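Local atomic coordinates of peptidoglycan D,D-transpeptidase PbpA (Mycobacterium tuberculosis, PDB entry 3UN7), a protein that probably cross-links the peptide stems of the mycobacterial cell-wall peptidoglycan as a penicillin-binding D,D-transpeptidase and takes part in regulating cell length. Residues A132-E137 / A319-A324. Residues are numbered along the deposited sequence; the frame is centred on the assembly and turned at random.
Sequences AVVALE and ANAEIA
Glu322 N, a backbone amide of helix 317-328, has CD1 of Leu136 lying 3.7 Å from it, and the same methyl sits equally near the carbonyl carbon of Ala321; no hydrogen bond crosses between 132-137 and 319-324, and the contact is made by van der Waals packing. Leu136 therefore rests on the peptide link itself, between two residues of the helix, as well as on a side chain. Its CG is turned anti to its own carbonyl carbon (chi1 -59°), and from there CD1 reaches the helix, passing 3.8 Å from Ala321 CB. That methyl of Ala321 is the meeting point: it points at the strand, and CG1 of Val134 also reaches it from the strand, 3.7 Å from Ala321 CB. The small alanine lets the two backbones come close, with Val134 CA and Ala321 CA 6.3 Å apart. Here one face of the five-stranded antiparallel sheet of the transpeptidase domain carries helix 317-328, while Val133 and Ala135 turn to the other face and pack on helix 446-458, the layered build of the penicillin-binding protein and beta-lactamase fold. Strand and helix run roughly in the same direction, 35° apart. Leu318 and Ala325 extend the helix's hold on Leu136. At the margin, Glu322 only brushes the leucine, its CG 4.2 Å from Leu136 CD1, and the Glu322 side chain also touches Pro336.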
loop_
_atom_site.group_PDB
_atom_site.type_symbol
_atom_site.label_atom_id
_atom_site.label_comp_id
_atom_site.label_asym_id
_atom_site.label_seq_id
_atom_site.Cartn_x
_atom_site.Cartn_y
_atom_site.Cartn_z
ATOM N N ALA A 132 3.701 -6.729 0.122
ATOM C CA ALA A 132 2.421 -6.156 0.505
ATOM C C ALA A 132 1.517 -5.888 -0.685
ATOM O O ALA A 132 1.985 -5.747 -1.825
ATOM C CB ALA A 132 2.620 -4.875 1.341
ATOM N N VAL A 133 0.213 -5.862 -0.414
ATOM C CA VAL A 133 -0.780 -5.451 -1.384
ATOM C C VAL A 133 -1.752 -4.476 -0.717
ATOM O O VAL A 133 -2.227 -4.713 0.399
ATOM C CB VAL A 133 -1.586 -6.656 -1.951
ATOM C CG1 VAL A 133 -2.703 -6.173 -2.880
ATOM C CG2 VAL A 133 -0.664 -7.652 -2.673
ATOM N N VAL A 134 -2.051 -3.383 -1.402
ATOM C CA VAL A 134 -3.005 -2.406 -0.896
ATOM C C VAL A 134 -3.991 -2.134 -2.007
ATOM O O VAL A 134 -3.597 -1.975 -3.178
ATOM C CB VAL A 134 -2.330 -1.060 -0.481
ATOM C CG1 VAL A 134 -3.390 -0.035 -0.072
ATOM C CG2 VAL A 134 -1.350 -1.274 0.666
ATOM N N ALA A 135 -5.268 -2.072 -1.647
ATOM C CA ALA A 135 -6.306 -1.669 -2.566
ATOM C C ALA A 135 -7.102 -0.535 -1.931
ATOM O O ALA A 135 -7.456 -0.575 -0.748
ATOM C CB ALA A 135 -7.213 -2.855 -2.943
ATOM N N LEU A 136 -7.348 0.489 -2.732
ATOM C CA LEU A 136 -8.039 1.692 -2.280
ATOM C C LEU A 136 -9.180 1.972 -3.230
ATOM O O LEU A 136 -9.111 1.639 -4.421
ATOM C CB LEU A 136 -7.090 2.902 -2.279
ATOM C CG LEU A 136 -5.820 2.853 -1.412
ATOM C CD1 LEU A 136 -5.007 4.132 -1.587
ATOM C CD2 LEU A 136 -6.170 2.651 0.078
ATOM N N GLU A 137 -10.229 2.586 -2.711
ATOM C CA GLU A 137 -11.308 3.093 -3.557
ATOM C C GLU A 137 -11.010 4.559 -3.812
ATOM O O GLU A 137 -11.077 5.356 -2.881
ATOM C CB GLU A 137 -12.643 2.960 -2.831
ATOM C CG GLU A 137 -13.843 3.409 -3.660
ATOM C CD GLU A 137 -15.129 2.951 -3.024
ATOM O OE1 GLU A 137 -15.513 3.526 -1.993
ATOM O OE2 GLU A 137 -15.744 2.000 -3.541
ATOM N N ALA A 319 1.289 4.416 0.416
ATOM C CA ALA A 319 1.598 5.681 -0.281
ATOM C C ALA A 319 1.665 5.495 -1.810
ATOM O O ALA A 319 1.193 6.346 -2.563
ATOM C CB ALA A 319 2.894 6.300 0.261
ATOM N N ASN A 320 2.232 4.378 -2.273
ATOM C CA ASN A 320 2.245 4.117 -3.716
ATOM C C ASN A 320 0.828 3.840 -4.258
ATOM O O ASN A 320 0.497 4.316 -5.339
ATOM C CB ASN A 320 3.256 3.024 -4.107
ATOM C CG ASN A 320 4.190 3.455 -5.259
ATOM O OD1 ASN A 320 3.994 4.496 -5.884
ATOM N ND2 ASN A 320 5.199 2.631 -5.547
ATOM N N ALA A 321 -0.010 3.104 -3.522
ATOM C CA ALA A 321 -1.436 2.939 -3.903
ATOM C C ALA A 321 -2.136 4.285 -3.966
ATOM O O ALA A 321 -2.968 4.510 -4.848
ATOM C CB ALA A 321 -2.195 2.007 -2.926
ATOM N N GLU A 322 -1.787 5.166 -3.026
ATOM C CA GLU A 322 -2.368 6.508 -2.925
ATOM C C GLU A 322 -2.034 7.396 -4.145
ATOM O O GLU A 322 -2.881 8.171 -4.613
ATOM C CB GLU A 322 -1.887 7.187 -1.631
ATOM C CG GLU A 322 -3.008 7.715 -0.721
ATOM C CD GLU A 322 -2.506 8.178 0.655
ATOM O OE1 GLU A 322 -1.785 7.393 1.317
ATOM O OE2 GLU A 322 -2.833 9.316 1.079
ATOM N N ILE A 323 -0.801 7.304 -4.641
ATOM C CA ILE A 323 -0.422 8.009 -5.892
ATOM C C ILE A 323 -1.332 7.567 -7.028
ATOM O O ILE A 323 -1.911 8.399 -7.741
ATOM C CB ILE A 323 1.061 7.783 -6.258
ATOM C CG1 ILE A 323 1.962 8.501 -5.255
ATOM C CG2 ILE A 323 1.381 8.301 -7.668
ATOM C CD1 ILE A 323 3.381 7.959 -5.224
ATOM N N ALA A 324 -1.490 6.251 -7.175
ATOM C CA ALA A 324 -2.370 5.696 -8.198
ATOM C C ALA A 324 -3.840 6.135 -7.979
ATOM O O ALA A 324 -4.535 6.502 -8.933
ATOM C CB ALA A 324 -2.237 4.156 -8.243
#